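Local coordinates for protein peptidase S15/CocE/NonD (Thaumarchaeota archaeon SCGC AB-539-E09, PDB 4PF1) that probably acts as a serine aminopeptidase of the alpha/beta hydrolase fold, removing residues from the amino ends of peptides, at residues A180-A185 against P286-G291; G301-Y306 against V319-G324; P88-T93 against A156-S161. All coordinates share one frame; numbering follows the deposited sequence.

Contact 1: A180-A185 against P286-G291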
loop_
_atom_site.group_PDB
_atom_site.type_symbol
_atom_site.label_atom_id
_atom_site.label_comp_id
_atom_site.label_asym_id
_atom_site.label_seq_id
_atom_site.Cartn_x
_atom_site.Cartn_y
_atom_site.Cartn_z
ATOM N N ALA A 180 -34.600 -25.242 -10.928
ATOM C CA ALA A 180 -34.329 -23.796 -11.033
ATOM C C ALA A 180 -32.965 -23.520 -11.660
ATOM O O ALA A 180 -32.092 -24.386 -11.631
ATOM C CB ALA A 180 -34.395 -23.146 -9.652
ATOM N N VAL A 181 -32.772 -22.299 -12.201
ATOM C CA VAL A 181 -31.487 -21.863 -12.770
ATOM C C VAL A 181 -31.155 -20.429 -12.317
ATOM O O VAL A 181 -32.055 -19.597 -12.173
ATOM C CB VAL A 181 -31.393 -21.989 -14.322
ATOM C CG1 VAL A 181 -31.236 -23.442 -14.763
ATOM C CG2 VAL A 181 -32.572 -21.319 -15.020
ATOM N N VAL A 182 -29.856 -20.150 -12.089
ATOM C CA VAL A 182 -29.375 -18.818 -11.717
ATOM C C VAL A 182 -28.211 -18.427 -12.675
ATOM O O VAL A 182 -27.034 -18.560 -12.313
ATOM C CB VAL A 182 -28.979 -18.690 -10.210
ATOM C CG1 VAL A 182 -28.614 -17.248 -9.860
ATOM C CG2 VAL A 182 -30.092 -19.190 -9.290
ATOM N N PRO A 183 -28.516 -17.970 -13.915
ATOM C CA PRO A 183 -27.426 -17.579 -14.821
ATOM C C PRO A 183 -26.891 -16.165 -14.514
ATOM O O PRO A 183 -27.639 -15.185 -14.573
ATOM C CB PRO A 183 -28.066 -17.674 -16.210
ATOM C CG PRO A 183 -29.531 -17.488 -15.982
ATOM C CD PRO A 183 -29.843 -17.765 -14.536
ATOM N N PHE A 184 -25.602 -16.078 -14.135
ATOM C CA PHE A 184 -24.911 -14.811 -13.861
ATOM C C PHE A 184 -24.179 -14.336 -15.099
ATOM O O PHE A 184 -23.588 -15.155 -15.803
ATOM C CB PHE A 184 -23.880 -14.970 -12.725
ATOM C CG PHE A 184 -24.383 -15.228 -11.326
ATOM C CD1 PHE A 184 -24.644 -16.524 -10.894
ATOM C CD2 PHE A 184 -24.440 -14.200 -10.393
ATOM C CE1 PHE A 184 -25.028 -16.776 -9.573
ATOM C CE2 PHE A 184 -24.836 -14.450 -9.074
ATOM C CZ PHE A 184 -25.123 -15.736 -8.673
ATOM N N ALA A 185 -24.206 -13.018 -15.369
ATOM C CA ALA A 185 -23.460 -12.356 -16.458
ATOM C C ALA A 185 -23.182 -13.297 -17.661
ATOM O O ALA A 185 -22.035 -13.434 -18.089
ATOM C CB ALA A 185 -22.145 -11.833 -15.904
ATOM N N PRO A 286 -37.811 -22.149 -13.580
ATOM C CA PRO A 286 -37.673 -20.830 -12.927
ATOM C C PRO A 286 -36.259 -20.276 -13.107
ATOM O O PRO A 286 -35.280 -21.008 -12.945
ATOM C CB PRO A 286 -37.984 -21.124 -11.454
ATOM C CG PRO A 286 -38.718 -22.421 -11.464
ATOM C CD PRO A 286 -38.151 -23.196 -12.600
ATOM N N MET A 287 -36.164 -19.001 -13.501
ATOM C CA MET A 287 -34.901 -18.351 -13.824
ATOM C C MET A 287 -34.685 -17.086 -13.010
ATOM O O MET A 287 -35.573 -16.233 -12.927
ATOM C CB MET A 287 -34.879 -18.009 -15.325
ATOM C CG MET A 287 -33.490 -17.871 -15.912
ATOM S SD MET A 287 -33.527 -17.505 -17.693
ATOM C CE MET A 287 -34.374 -18.971 -18.323
ATOM N N LEU A 288 -33.482 -16.951 -12.450
ATOM C CA LEU A 288 -33.049 -15.764 -11.728
ATOM C C LEU A 288 -31.864 -15.161 -12.495
ATOM O O LEU A 288 -30.717 -15.574 -12.299
ATOM C CB LEU A 288 -32.687 -16.115 -10.263
ATOM C CG LEU A 288 -32.310 -14.948 -9.320
ATOM C CD1 LEU A 288 -33.486 -13.998 -9.099
ATOM C CD2 LEU A 288 -31.828 -15.475 -7.979
ATOM N N ILE A 289 -32.161 -14.250 -13.436
ATOM C CA ILE A 289 -31.138 -13.618 -14.274
ATOM C C ILE A 289 -30.414 -12.546 -13.459
ATOM O O ILE A 289 -31.044 -11.611 -12.967
ATOM C CB ILE A 289 -31.728 -13.049 -15.599
ATOM C CG1 ILE A 289 -32.652 -14.083 -16.296
ATOM C CG2 ILE A 289 -30.598 -12.586 -16.533
ATOM C CD1 ILE A 289 -33.634 -13.489 -17.310
ATOM N N VAL A 290 -29.095 -12.706 -13.303
ATOM C CA VAL A 290 -28.270 -11.800 -12.507
ATOM C C VAL A 290 -27.288 -11.059 -13.408
ATOM O O VAL A 290 -26.356 -11.660 -13.953
ATOM C CB VAL A 290 -27.534 -12.547 -11.360
ATOM C CG1 VAL A 290 -27.030 -11.571 -10.307
ATOM C CG2 VAL A 290 -28.424 -13.612 -10.724
ATOM N N GLY A 291 -27.518 -9.761 -13.564
ATOM C CA GLY A 291 -26.678 -8.887 -14.371
ATOM C C GLY A 291 -25.979 -7.816 -13.559
ATOM O O GLY A 291 -26.415 -7.477 -12.456
#
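The ring of Phe184 takes Val290 CG2 over one face, a CH-pi contact 4.2 Å from the centroid and displaced toward the rim, while Val290 CB and CG1 press on the CD2-CE2 side of the same ring. The two side chains run alongside each other; with CG beside its own backbone N (chi1 -68°), the phenyl leans along Val290 toward helix 347-365, where Phe351 and Met356 also touch it. On the same side of the sheet Val182 CG1 meets Val290 CG2 at 3.7 Å and, more loosely, Leu288 CD2. On the opposite side of the sheet, Val181 CG2 and the Pro183 ring both meet Met287 CG, which comes to 3.7 Å from Val181 CG2; the proline crosses the methionine at about a right angle.

These are neighbouring parallel strands in the central sheet of an alpha/beta hydrolase, their axes 4.9 Å apart and 9° from parallel. Backbone bonds pass in both directions: Val181 N to Pro286 O, Leu288 N to Val181 O, Val290 N to Pro183 O (3.1 Å, nearly straight at 176°) and Ala185 N to Val290 O. The last closes the pairing just where Ala185 touches Asp295 and His328, members of the likely catalytic triad. Pro183 breaks the series. Having no N-H to offer Leu288 O, it places CD there instead, at 3.3 Å, and the strands part slightly, to 5.5 Å between the CA atoms of Pro183 and Ile289. Val182 CA makes a C-H...O contact with Leu288 O at 3.6 Å, and no N-H of 180-185 reaches that oxygen.

Contact 2: G301-Y306 against V319-G324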
loop_
_atom_site.group_PDB
_atom_site.type_symbol
_atom_site.label_atom_id
_atom_site.label_comp_id
_atom_site.label_asym_id
_atom_site.label_seq_id
_atom_site.Cartn_x
_atom_site.Cartn_y
_atom_site.Cartn_z
ATOM N N GLY A 301 -25.948 -9.230 -22.484
ATOM C CA GLY A 301 -26.678 -10.469 -22.250
ATOM C C GLY A 301 -27.869 -10.492 -21.310
ATOM O O GLY A 301 -28.983 -10.820 -21.735
ATOM N N SER A 302 -27.626 -10.256 -20.014
ATOM C CA SER A 302 -28.640 -10.364 -18.959
ATOM C C SER A 302 -29.880 -9.440 -19.173
ATOM O O SER A 302 -30.997 -9.966 -19.144
ATOM C CB SER A 302 -28.017 -10.137 -17.588
ATOM O OG SER A 302 -26.958 -11.058 -17.375
ATOM N N PRO A 303 -29.748 -8.106 -19.444
ATOM C CA PRO A 303 -30.963 -7.297 -19.684
ATOM C C PRO A 303 -31.720 -7.718 -20.952
ATOM O O PRO A 303 -32.952 -7.679 -20.957
ATOM C CB PRO A 303 -30.433 -5.868 -19.790
ATOM C CG PRO A 303 -29.003 -6.004 -20.106
ATOM C CD PRO A 303 -28.526 -7.275 -19.507
ATOM N N LYS A 304 -30.993 -8.157 -22.010
ATOM C CA LYS A 304 -31.624 -8.635 -23.251
ATOM C C LYS A 304 -32.380 -9.951 -22.986
ATOM O O LYS A 304 -33.444 -10.168 -23.567
ATOM C CB LYS A 304 -30.582 -8.810 -24.380
ATOM C CG LYS A 304 -31.189 -9.088 -25.763
ATOM C CD LYS A 304 -31.576 -7.806 -26.507
ATOM C CE LYS A 304 -32.404 -8.078 -27.744
ATOM N NZ LYS A 304 -31.606 -8.680 -28.845
ATOM N N LEU A 305 -31.851 -10.802 -22.068
ATOM C CA LEU A 305 -32.499 -12.057 -21.666
ATOM C C LEU A 305 -33.838 -11.780 -21.010
ATOM O O LEU A 305 -34.836 -12.374 -21.407
ATOM C CB LEU A 305 -31.613 -12.874 -20.708
ATOM C CG LEU A 305 -30.598 -13.815 -21.330
ATOM C CD1 LEU A 305 -29.773 -14.493 -20.250
ATOM C CD2 LEU A 305 -31.273 -14.865 -22.216
ATOM N N TYR A 306 -33.872 -10.854 -20.018
ATOM C CA TYR A 306 -35.119 -10.480 -19.349
ATOM C C TYR A 306 -36.122 -9.904 -20.359
ATOM O O TYR A 306 -37.288 -10.274 -20.323
ATOM C CB TYR A 306 -34.871 -9.480 -18.193
ATOM C CG TYR A 306 -36.146 -8.849 -17.660
ATOM C CD1 TYR A 306 -37.001 -9.558 -16.820
ATOM C CD2 TYR A 306 -36.531 -7.571 -18.052
ATOM C CE1 TYR A 306 -38.184 -8.993 -16.348
ATOM C CE2 TYR A 306 -37.725 -7.005 -17.606
ATOM C CZ TYR A 306 -38.551 -7.722 -16.758
ATOM O OH TYR A 306 -39.723 -7.159 -16.313
ATOM N N VAL A 319 -39.635 -15.949 -14.407
ATOM C CA VAL A 319 -38.493 -15.070 -14.694
ATOM C C VAL A 319 -38.370 -13.901 -13.693
ATOM O O VAL A 319 -39.333 -13.176 -13.445
ATOM C CB VAL A 319 -38.517 -14.554 -16.165
ATOM C CG1 VAL A 319 -37.289 -13.705 -16.478
ATOM C CG2 VAL A 319 -38.618 -15.710 -17.149
ATOM N N HIS A 320 -37.152 -13.726 -13.152
ATOM C CA HIS A 320 -36.767 -12.631 -12.259
ATOM C C HIS A 320 -35.455 -12.030 -12.752
ATOM O O HIS A 320 -34.538 -12.773 -13.098
ATOM C CB HIS A 320 -36.617 -13.117 -10.810
ATOM C CG HIS A 320 -37.827 -13.802 -10.265
ATOM N ND1 HIS A 320 -38.817 -13.098 -9.605
ATOM C CD2 HIS A 320 -38.162 -15.112 -10.288
ATOM C CE1 HIS A 320 -39.719 -13.998 -9.251
ATOM N NE2 HIS A 320 -39.369 -15.224 -9.645
ATOM N N PHE A 321 -35.362 -10.692 -12.790
ATOM C CA PHE A 321 -34.149 -10.005 -13.232
ATOM C C PHE A 321 -33.543 -9.189 -12.092
ATOM O O PHE A 321 -34.226 -8.366 -11.483
ATOM C CB PHE A 321 -34.443 -9.115 -14.457
ATOM C CG PHE A 321 -33.303 -8.268 -14.985
ATOM C CD1 PHE A 321 -32.037 -8.814 -15.175
ATOM C CD2 PHE A 321 -33.518 -6.950 -15.370
ATOM C CE1 PHE A 321 -30.991 -8.034 -15.677
ATOM C CE2 PHE A 321 -32.473 -6.173 -15.879
ATOM C CZ PHE A 321 -31.217 -6.720 -16.029
ATOM N N VAL A 322 -32.260 -9.443 -11.796
ATOM C CA VAL A 322 -31.505 -8.737 -10.762
ATOM C C VAL A 322 -30.363 -7.980 -11.440
ATOM O O VAL A 322 -29.573 -8.582 -12.166
ATOM C CB VAL A 322 -30.990 -9.682 -9.634
ATOM C CG1 VAL A 322 -30.228 -8.899 -8.564
ATOM C CG2 VAL A 322 -32.135 -10.468 -9.002
ATOM N N LEU A 323 -30.307 -6.655 -11.232
ATOM C CA LEU A 323 -29.278 -5.791 -11.805
ATOM C C LEU A 323 -28.544 -5.058 -10.677
ATOM O O LEU A 323 -29.086 -4.121 -10.082
ATOM C CB LEU A 323 -29.923 -4.810 -12.812
ATOM C CG LEU A 323 -28.999 -3.954 -13.696
ATOM C CD1 LEU A 323 -28.045 -4.818 -14.532
ATOM C CD2 LEU A 323 -29.813 -3.086 -14.614
ATOM N N GLY A 324 -27.354 -5.552 -10.343
ATOM C CA GLY A 324 -26.536 -5.009 -9.262
ATOM C C GLY A 324 -25.423 -4.076 -9.709
ATOM O O GLY A 324 -25.129 -3.988 -10.905
#
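Tyr306 sets its CB obliquely against the ring of Phe321, 4.2 Å from the centroid and 30° off the ring normal, an off-centre CH-pi contact. Helix 301-309 and strand 319-324 are the second and third elements of a beta-alpha-beta unit that starts with strand 287-292, and here the helix packs on its own sheet, running at 151° to the strand with the axes of the short segments 9.0 Å apart.

The two aromatic rings stand nearly parallel, 17° between their planes, but they are slid apart with 5.4 Å between centroids, so little of one lies above the other. The close approach is instead of the tyrosine ring atom CD1 to the root of the phenylalanine: Tyr306 CD1 comes to 3.5 Å from Phe321 CB. CB of each residue points toward the other segment, and with CG anti to the backbone N in both, the side chains cross at about a right angle. Val319 CG1 reaches the same CD1 atom of Tyr306 at 4.2 Å, a lighter touch.

One turn back along the helix, Ser302 and Pro303 receive the far end of the phenylalanine. Phe321 CE1 lies 3.9 Å from Ser302 C, and its CZ comes against Pro303, so the ring bridges the first helical turn, itself held by Leu305 N to Gly301 O and Tyr306 N to Ser302 O. No hydrogen bond crosses the interface; the joint is apolar, and the tyrosine hydroxyl finds its partner beyond it, in Asp390 OD1. Elsewhere Ile289 of the first strand touches both Ser302 and Val319. At the tip of the phenyl ring, Phe321 CZ sits 3.7 Å from Pro303 CA.

Contact 3: P88-T93 against A156-S161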
loop_
_atom_site.group_PDB
_atom_site.type_symbol
_atom_site.label_atom_id
_atom_site.label_comp_id
_atom_site.label_asym_id
_atom_site.label_seq_id
_atom_site.Cartn_x
_atom_site.Cartn_y
_atom_site.Cartn_z
ATOM N N PRO A 88 -15.924 -22.073 -5.200
ATOM C CA PRO A 88 -15.909 -20.641 -5.559
ATOM C C PRO A 88 -16.854 -19.855 -4.645
ATOM O O PRO A 88 -17.809 -20.434 -4.113
ATOM C CB PRO A 88 -16.399 -20.634 -7.015
ATOM C CG PRO A 88 -16.177 -22.039 -7.505
ATOM C CD PRO A 88 -16.452 -22.891 -6.311
ATOM N N GLN A 89 -16.578 -18.554 -4.434
ATOM C CA GLN A 89 -17.386 -17.683 -3.565
ATOM C C GLN A 89 -18.871 -17.691 -3.963
ATOM O O GLN A 89 -19.727 -17.508 -3.105
ATOM C CB GLN A 89 -16.838 -16.245 -3.566
ATOM C CG GLN A 89 -15.552 -16.090 -2.760
ATOM C CD GLN A 89 -14.695 -14.956 -3.260
ATOM O OE1 GLN A 89 -14.084 -15.029 -4.335
ATOM N NE2 GLN A 89 -14.602 -13.893 -2.473
ATOM N N MET A 90 -19.168 -17.956 -5.248
ATOM C CA MET A 90 -20.529 -18.062 -5.777
ATOM C C MET A 90 -21.346 -19.115 -5.010
ATOM O O MET A 90 -22.536 -18.913 -4.779
ATOM C CB MET A 90 -20.479 -18.416 -7.275
ATOM C CG MET A 90 -21.853 -18.543 -7.930
ATOM S SD MET A 90 -21.770 -19.052 -9.666
ATOM C CE MET A 90 -21.128 -20.707 -9.497
ATOM N N ASN A 91 -20.690 -20.216 -4.592
ATOM C CA ASN A 91 -21.330 -21.329 -3.887
ATOM C C ASN A 91 -21.302 -21.186 -2.345
ATOM O O ASN A 91 -21.573 -22.171 -1.655
ATOM C CB ASN A 91 -20.670 -22.654 -4.288
ATOM C CG ASN A 91 -20.911 -23.045 -5.716
ATOM O OD1 ASN A 91 -20.121 -22.732 -6.608
ATOM N ND2 ASN A 91 -22.000 -23.763 -5.961
ATOM N N ASP A 92 -21.010 -19.975 -1.804
ATOM C CA ASP A 92 -20.932 -19.782 -0.345
ATOM C C ASP A 92 -22.253 -20.128 0.366
ATOM O O ASP A 92 -22.234 -20.888 1.337
ATOM C CB ASP A 92 -20.456 -18.358 0.041
ATOM C CG ASP A 92 -21.190 -17.169 -0.583
ATOM O OD1 ASP A 92 -22.207 -17.389 -1.284
ATOM O OD2 ASP A 92 -20.707 -16.030 -0.424
ATOM N N THR A 93 -23.394 -19.631 -0.148
ATOM C CA THR A 93 -24.698 -19.892 0.472
ATOM C C THR A 93 -25.133 -21.362 0.291
ATOM O O THR A 93 -25.736 -21.920 1.208
ATOM C CB THR A 93 -25.763 -18.913 -0.036
ATOM O OG1 THR A 93 -26.019 -19.152 -1.418
ATOM C CG2 THR A 93 -25.375 -17.468 0.182
ATOM N N ALA A 156 -30.330 -27.823 -9.370
ATOM C CA ALA A 156 -30.339 -26.448 -9.853
ATOM C C ALA A 156 -29.019 -26.159 -10.543
ATOM O O ALA A 156 -27.987 -26.684 -10.126
ATOM C CB ALA A 156 -30.560 -25.476 -8.710
ATOM N N ALA A 157 -29.048 -25.365 -11.619
ATOM C CA ALA A 157 -27.837 -25.001 -12.344
ATOM C C ALA A 157 -27.530 -23.524 -12.151
ATOM O O ALA A 157 -28.410 -22.682 -12.338
ATOM C CB ALA A 157 -27.984 -25.327 -13.823
ATOM N N ILE A 158 -26.304 -23.210 -11.695
ATOM C CA ILE A 158 -25.866 -21.831 -11.468
ATOM C C ILE A 158 -24.472 -21.632 -12.092
ATOM O O ILE A 158 -23.755 -22.611 -12.331
ATOM C CB ILE A 158 -25.904 -21.423 -9.950
ATOM C CG1 ILE A 158 -24.678 -21.956 -9.164
ATOM C CG2 ILE A 158 -27.241 -21.815 -9.280
ATOM C CD1 ILE A 158 -24.475 -21.329 -7.755
ATOM N N GLY A 159 -24.116 -20.378 -12.361
ATOM C CA GLY A 159 -22.832 -20.042 -12.961
ATOM C C GLY A 159 -22.828 -18.723 -13.699
ATOM O O GLY A 159 -23.883 -18.226 -14.099
ATOM N N GLY A 160 -21.635 -18.165 -13.878
ATOM C CA GLY A 160 -21.443 -16.898 -14.571
ATOM C C GLY A 160 -20.628 -17.006 -15.844
ATOM O O GLY A 160 -19.806 -17.917 -15.980
ATOM N N SER A 161 -20.839 -16.049 -16.781
ATOM C CA SER A 161 -20.133 -15.954 -18.071
ATOM C C SER A 161 -20.379 -17.218 -18.931
ATOM O O SER A 161 -21.534 -17.491 -19.272
ATOM C CB SER A 161 -18.643 -15.708 -17.845
ATOM O OG SER A 161 -18.029 -15.135 -18.984
#
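Apolar contact comes first: Met90 and Ile158 run alongside each other, pointing opposite ways, so that Met90 CG and CE both meet the end of the isoleucine. Met90 CE is 3.8 Å from Ile158 CG1, and Met90 CG is 3.8 Å from Ile158 CD1. The methionine is extended from the backbone as far as its sulfur and then bends (chi3 66°), swinging the methyl across the isoleucine, where it lies equally close to CG1 and CD1. Ile158 answers by placing CG1 between its backbone N and carbonyl carbon (chi1 79°), which turns CD1 toward Met90. Tyr103 and Phe184 touch the methionine as well.

Sulfur against main chain is the second kind. Met90 SD rests 3.6 Å from Gly159 CA, close above a backbone without a side chain. Gly159 has backbone angles open to glycine (phi 156°), and its bare CA lets the sulfur rest on the main chain. Here strand 154-160 is about to end: with Gly160 and Ser161 it runs into the nucleophile elbow of the alpha/beta hydrolase fold, the tight turn between strand and helix 162-169. Ser161 has the positive phi expected of that turn, and its OG is hydrogen-bonded to His328 NE2, consistent with the role of nucleophile; a glycerol is bonded to the same oxygen.

Polar groups play their part around the contact rather than through it. Asn91 ND2 packs on Ile158 CD1, at 3.9 Å, while its OD1 is hydrogen-bonded to Tyr103 OH. The turn that carries Met90 is closed by Asn91 N to Pro88 O at 2.9 Å and by Asp92 N to Gln89 O. Farther along, Asp92 OD2 forms a salt bridge with Arg352 of helix 347-365.

Overall arrangement
All three contacts lie on one central sheet, in which strands 154-160, 178-184, 287-292 and 319-324 are consecutive neighbours. Contact 1 is the middle member. It joins contact 3 through Phe184 N and Gly159 O, 2.8 Å apart, and contact 2 through Ile289 O and Val322 N, 2.7 Å apart, both probable hydrogen bonds. Its centre is about 10 Å from that of contact 3 and about 8 Å from that of contact 2; contacts 2 and 3 do not touch, with nearest atoms about 8 Å apart. The probable active site gathers at the ends of these strands: Ser161 belongs to contact 3, contact 1 ends beside the other two triad residues, and Ser302 of contact 2 lies near.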